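Local coordinates for protein HTH-type transcriptional regulator Rv1985c/MT2039 (Mycobacterium tuberculosis, PDB 3ISP) that acts as a LysR-type DNA-binding transcriptional regulator, probably switching on expression of the exporter LysE and repressing its own, at residues R164-A169 / F254-D259; Q202-R207 / I260-P265. One frame throughout, in Å; residues are numbered along the deposited sequence.

Contact 1: residues R164-A169 / F254-D259; sequences RYLPVA and FVRVCD
In the regulatory domain, which has the two-subdomain fold of periplasmic binding proteins, P167 to A169 at the end of strand 155-169 meet V255 to V257 at the start of strand 255-271. The touching parts (CA 166 to 169 and CA 254 to 258) run 119° apart. V255 N donates to A169 O at 2.6 Å, whereas the return bond from A169 N to V255 O is weak at 3.3 Å. Two residues along, V257 N donates to P167 O over 3.0 Å. Apolar groups fill in around these bonds: the pyrrolidine of P167 lies with CG 4.2 Å from C258 SG, A169 CB meets V257 CG2 at 4.0 Å, and V168 CG2 packs against F254 CD2. On its other contacts the F254 ring meets F240 edge-to-face and rests on P248 and L249 of helix 242-251. V168 also packs on F240, joining this end of the sheet to strand 238-241. R256 leaves its backbone pointing away from strand 155-169, but a bend at its third torsion (chi3 70°) turns the guanidinium back, where NE donates to C258 O at 3.1 Å. That bond helps hold the flat group in place, and L166 CD2 sits over one of its faces, offset toward the rim, 3.6 Å from R256 NH1.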
loop_
_atom_site.group_PDB
_atom_site.type_symbol
_atom_site.label_atom_id
_atom_site.label_comp_id
_atom_site.label_asym_id
_atom_site.label_seq_id
_atom_site.Cartn_x
_atom_site.Cartn_y
_atom_site.Cartn_z
ATOM N N ARG A 164 21.780 5.951 22.014
ATOM C CA ARG A 164 21.031 6.999 22.707
ATOM C C ARG A 164 20.669 8.170 21.793
ATOM O O ARG A 164 21.492 8.626 20.995
ATOM C CB ARG A 164 21.774 7.522 23.933
ATOM C CG ARG A 164 21.021 8.643 24.616
ATOM C CD ARG A 164 21.416 8.797 26.068
ATOM N NE ARG A 164 21.217 7.568 26.815
ATOM C CZ ARG A 164 21.895 7.245 27.908
ATOM N NH1 ARG A 164 22.820 8.061 28.377
ATOM N NH2 ARG A 164 21.656 6.095 28.521
ATOM N N TYR A 165 19.439 8.655 21.926
ATOM C CA TYR A 165 18.954 9.783 21.134
ATOM C C TYR A 165 18.641 11.005 22.001
ATOM O O TYR A 165 17.787 10.932 22.888
ATOM C CB TYR A 165 17.699 9.379 20.361
ATOM C CG TYR A 165 17.968 8.512 19.158
ATOM C CD1 TYR A 165 18.178 9.076 17.914
ATOM C CD2 TYR A 165 17.993 7.128 19.266
ATOM C CE1 TYR A 165 18.418 8.297 16.813
ATOM C CE2 TYR A 165 18.239 6.339 18.166
ATOM C CZ TYR A 165 18.453 6.927 16.941
ATOM O OH TYR A 165 18.705 6.151 15.833
ATOM N N LEU A 166 19.320 12.123 21.730
ATOM C CA LEU A 166 19.109 13.385 22.455
ATOM C C LEU A 166 18.199 14.296 21.661
ATOM O O LEU A 166 18.412 14.477 20.469
ATOM C CB LEU A 166 20.441 14.094 22.676
ATOM C CG LEU A 166 21.480 13.167 23.300
ATOM C CD1 LEU A 166 22.840 13.825 23.463
ATOM C CD2 LEU A 166 20.947 12.690 24.633
ATOM N N PRO A 167 17.187 14.883 22.313
ATOM C CA PRO A 167 16.303 15.848 21.645
ATOM C C PRO A 167 17.016 17.190 21.527
ATOM O O PRO A 167 17.263 17.816 22.557
ATOM C CB PRO A 167 15.129 15.997 22.617
ATOM C CG PRO A 167 15.452 15.105 23.802
ATOM C CD PRO A 167 16.913 14.794 23.749
ATOM N N VAL A 168 17.352 17.624 20.315
ATOM C CA VAL A 168 18.188 18.806 20.183
ATOM C C VAL A 168 17.682 19.853 19.189
ATOM O O VAL A 168 16.683 19.645 18.491
ATOM C CB VAL A 168 19.651 18.438 19.858
ATOM C CG1 VAL A 168 20.330 17.871 21.068
ATOM C CG2 VAL A 168 19.704 17.464 18.708
ATOM N N ALA A 169 18.383 20.987 19.165
ATOM C CA ALA A 169 18.079 22.118 18.298
ATOM C C ALA A 169 19.178 23.150 18.463
ATOM O O ALA A 169 19.998 23.051 19.373
ATOM C CB ALA A 169 16.734 22.732 18.651
ATOM N N PHE A 254 24.470 23.180 18.716
ATOM C CA PHE A 254 23.241 22.564 19.210
ATOM C C PHE A 254 23.091 22.771 20.705
ATOM O O PHE A 254 24.084 22.873 21.411
ATOM C CB PHE A 254 23.248 21.054 18.981
ATOM C CG PHE A 254 22.857 20.633 17.604
ATOM C CD1 PHE A 254 22.136 21.471 16.780
ATOM C CD2 PHE A 254 23.181 19.371 17.151
ATOM C CE1 PHE A 254 21.780 21.069 15.508
ATOM C CE2 PHE A 254 22.828 18.960 15.892
ATOM C CZ PHE A 254 22.127 19.808 15.067
ATOM N N VAL A 255 21.852 22.786 21.190
ATOM C CA VAL A 255 21.592 22.641 22.621
ATOM C C VAL A 255 20.464 21.644 22.922
ATOM O O VAL A 255 19.445 21.608 22.221
ATOM C CB VAL A 255 21.226 23.984 23.295
ATOM C CG1 VAL A 255 22.402 24.938 23.258
ATOM C CG2 VAL A 255 19.988 24.586 22.645
ATOM N N ARG A 256 20.634 20.850 23.979
ATOM C CA ARG A 256 19.561 19.967 24.414
ATOM C C ARG A 256 18.305 20.746 24.757
ATOM O O ARG A 256 18.325 21.607 25.617
ATOM C CB ARG A 256 19.982 19.126 25.615
ATOM C CG ARG A 256 20.918 17.984 25.278
ATOM C CD ARG A 256 21.113 17.062 26.474
ATOM N NE ARG A 256 19.917 16.279 26.785
ATOM C CZ ARG A 256 19.944 15.088 27.379
ATOM N NH1 ARG A 256 21.105 14.546 27.717
ATOM N NH2 ARG A 256 18.817 14.436 27.635
ATOM N N VAL A 257 17.224 20.415 24.067
ATOM C CA VAL A 257 15.892 20.954 24.295
ATOM C C VAL A 257 15.324 20.578 25.664
ATOM O O VAL A 257 14.535 21.316 26.253
ATOM C CB VAL A 257 14.958 20.414 23.201
ATOM C CG1 VAL A 257 13.517 20.259 23.700
ATOM C CG2 VAL A 257 15.060 21.289 21.954
ATOM N N CYS A 258 15.707 19.410 26.162
ATOM C CA CYS A 258 15.294 18.986 27.498
ATOM C C CYS A 258 16.141 17.822 28.024
ATOM O O CYS A 258 17.000 17.285 27.320
ATOM C CB CYS A 258 13.786 18.671 27.568
ATOM S SG CYS A 258 13.233 17.117 26.811
ATOM N N ASP A 259 15.883 17.448 29.271
ATOM C CA ASP A 259 16.749 16.554 30.018
ATOM C C ASP A 259 16.520 15.069 29.703
ATOM O O ASP A 259 17.318 14.212 30.090
ATOM C CB ASP A 259 16.540 16.811 31.505
ATOM C CG ASP A 259 17.812 16.672 32.292
ATOM O OD1 ASP A 259 18.895 16.681 31.656
ATOM O OD2 ASP A 259 17.729 16.554 33.537
#

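Contact 2: residues Q202-R207 / I260-P265; sequences QDMLVR and IHLDVP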
loop_
_atom_site.group_PDB
_atom_site.type_symbol
_atom_site.label_atom_id
_atom_site.label_comp_id
_atom_site.label_asym_id
_atom_site.label_seq_id
_atom_site.Cartn_x
_atom_site.Cartn_y
_atom_site.Cartn_z
ATOM N N GLN A 202 10.678 11.200 17.571
ATOM C CA GLN A 202 10.243 12.410 18.254
ATOM C C GLN A 202 8.974 12.137 19.074
ATOM O O GLN A 202 8.736 12.744 20.122
ATOM C CB GLN A 202 9.984 13.530 17.228
ATOM C CG GLN A 202 11.228 14.282 16.740
ATOM C CD GLN A 202 12.107 13.488 15.765
ATOM O OE1 GLN A 202 11.667 12.523 15.132
ATOM N NE2 GLN A 202 13.356 13.906 15.641
ATOM N N ASP A 203 8.153 11.219 18.581
ATOM C CA ASP A 203 6.878 10.930 19.216
ATOM C C ASP A 203 7.069 10.195 20.540
ATOM O O ASP A 203 6.259 10.336 21.456
ATOM C CB ASP A 203 5.994 10.104 18.279
ATOM C CG ASP A 203 5.297 10.947 17.234
ATOM O OD1 ASP A 203 5.530 12.178 17.213
ATOM O OD2 ASP A 203 4.507 10.378 16.438
ATOM N N MET A 204 8.132 9.404 20.643
ATOM C CA MET A 204 8.370 8.631 21.853
ATOM C C MET A 204 8.790 9.558 22.977
ATOM O O MET A 204 8.350 9.401 24.124
ATOM C CB MET A 204 9.408 7.541 21.622
ATOM C CG MET A 204 8.915 6.429 20.730
ATOM S SD MET A 204 10.225 5.239 20.453
ATOM C CE MET A 204 9.870 4.750 18.757
ATOM N N LEU A 205 9.652 10.518 22.648
ATOM C CA LEU A 205 9.791 11.713 23.469
ATOM C C LEU A 205 8.436 12.392 23.330
ATOM O O LEU A 205 7.646 12.028 22.462
ATOM C CB LEU A 205 10.901 12.622 22.939
ATOM C CG LEU A 205 11.525 13.525 24.002
ATOM C CD1 LEU A 205 12.835 12.938 24.505
ATOM C CD2 LEU A 205 11.749 14.924 23.469
ATOM N N VAL A 206 8.149 13.375 24.166
ATOM C CA VAL A 206 6.814 13.969 24.160
ATOM C C VAL A 206 5.898 13.033 24.924
ATOM O O VAL A 206 5.303 13.433 25.924
ATOM C CB VAL A 206 6.255 14.221 22.724
ATOM C CG1 VAL A 206 4.738 14.341 22.749
ATOM C CG2 VAL A 206 6.869 15.467 22.113
ATOM N N ARG A 207 5.790 11.791 24.454
ATOM C CA ARG A 207 5.159 10.735 25.246
ATOM C C ARG A 207 5.930 10.570 26.556
ATOM O O ARG A 207 5.382 10.742 27.637
ATOM C CB ARG A 207 5.134 9.407 24.481
ATOM C CG ARG A 207 3.861 9.133 23.686
ATOM C CD ARG A 207 2.889 8.239 24.459
ATOM N NE ARG A 207 1.798 7.753 23.610
ATOM C CZ ARG A 207 0.535 8.168 23.689
ATOM N NH1 ARG A 207 0.183 9.075 24.592
ATOM N NH2 ARG A 207 -0.383 7.670 22.869
ATOM N N ILE A 260 15.434 14.774 28.994
ATOM C CA ILE A 260 15.075 13.401 28.662
ATOM C C ILE A 260 15.820 12.858 27.445
ATOM O O ILE A 260 16.278 13.620 26.603
ATOM C CB ILE A 260 13.591 13.302 28.350
ATOM C CG1 ILE A 260 12.786 14.107 29.366
ATOM C CG2 ILE A 260 13.158 11.843 28.301
ATOM C CD1 ILE A 260 11.303 13.967 29.188
ATOM N N HIS A 261 15.934 11.539 27.352
ATOM C CA HIS A 261 16.522 10.904 26.175
ATOM C C HIS A 261 15.817 9.591 25.786
ATOM O O HIS A 261 14.891 9.138 26.467
ATOM C CB HIS A 261 18.024 10.672 26.367
ATOM C CG HIS A 261 18.367 9.847 27.572
ATOM N ND1 HIS A 261 17.960 8.540 27.721
ATOM C CD2 HIS A 261 19.098 10.143 28.672
ATOM C CE1 HIS A 261 18.415 8.068 28.869
ATOM N NE2 HIS A 261 19.111 9.020 29.461
ATOM N N LEU A 262 16.248 8.996 24.681
ATOM C CA LEU A 262 15.709 7.710 24.267
ATOM C C LEU A 262 16.824 6.720 24.041
ATOM O O LEU A 262 17.783 7.008 23.322
ATOM C CB LEU A 262 14.890 7.822 22.980
ATOM C CG LEU A 262 13.395 8.072 23.115
ATOM C CD1 LEU A 262 12.700 7.547 21.883
ATOM C CD2 LEU A 262 12.853 7.395 24.352
ATOM N N ASP A 263 16.701 5.554 24.660
ATOM C CA ASP A 263 17.592 4.455 24.345
ATOM C C ASP A 263 16.853 3.504 23.423
ATOM O O ASP A 263 15.709 3.108 23.689
ATOM C CB ASP A 263 18.080 3.745 25.604
ATOM C CG ASP A 263 18.958 4.627 26.468
ATOM O OD1 ASP A 263 20.033 5.053 25.998
ATOM O OD2 ASP A 263 18.581 4.884 27.631
ATOM N N VAL A 264 17.502 3.170 22.318
ATOM C CA VAL A 264 16.925 2.262 21.344
ATOM C C VAL A 264 17.862 1.085 21.198
ATOM O O VAL A 264 18.986 1.242 20.741
ATOM C CB VAL A 264 16.737 2.956 19.979
ATOM C CG1 VAL A 264 15.699 2.227 19.137
ATOM C CG2 VAL A 264 16.317 4.395 20.187
ATOM N N PRO A 265 17.419 -0.098 21.629
ATOM C CA PRO A 265 18.220 -1.304 21.422
ATOM C C PRO A 265 18.432 -1.548 19.938
ATOM O O PRO A 265 17.475 -1.493 19.165
ATOM C CB PRO A 265 17.330 -2.411 21.990
ATOM C CG PRO A 265 16.433 -1.742 22.938
ATOM C CD PRO A 265 16.185 -0.376 22.384
#
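H261 O, on the segment leading into the strand, accepts a hydrogen bond from K208 NZ of helix 201-210, a polar link beside a contact that is otherwise apolar. Here the helix packs against strand 255-271 in the regulatory domain, on the periplasmic-binding-protein fold shared by LysR-type regulators. No hydrogen bond joins 202-207 to 260-265 directly, and the backbones stay well apart: the nearest pair of CA atoms, those of L205 and L262, is separated by 7.2 Å. Two pairs of side chains fill the interval. In the first, M204 and L262 both project toward the opposite segment and cross at about a right angle. A single branch of the leucine does the touching: L262 CD1 lies against the near part of the methionine, 3.3 Å from M204 CB, and also meets the thioether, 3.7 Å from M204 SD. M204 is otherwise exposed, whereas L262 is buried, and the side chain of K208 also touches L262. In the second pair, L205 reaches I260 through one methyl. A chi1 of -154° puts its CG roughly opposite the backbone N, and chi2 99° then helps place CD1 against I260, in the loop before the strand. L205 is buried and also packs on P167 of strand 155-169 and M239 of strand 238-241, with F182 and W237 from loops. I260 touches A209 and K208 on the next part of the same helix. D203, whose side chain sets out away from the strand, forms a salt bridge with R216. Against L205, I260 offers its branch point: L205 CD1 sits 3.9 Å from I260 CB and 4.0 Å from I260 CG2.

Contacts 1 and 2, with centres 11 Å apart, share strand 255-271: 254-259 meets 164-169, and after a break in the strand 260-265 receives helix 201-210. The chain order interleaves, since 202-207 comes between the two segments of contact 1. Four links join them directly. Y165 N lies 2.7 Å from L262 O, a probable backbone hydrogen bond between the neighbouring antiparallel strands, beyond the loop that interrupts strand 255-271. R164 NE forms a salt bridge with D263 OD1 at 2.9 Å. Y165 CD2 packs 3.3 Å from V264 CG2. P167 CD packs on I260 O, while its ring also touches L205, so one proline meets both partners. Together they join helix and sheet, probably within one subdomain.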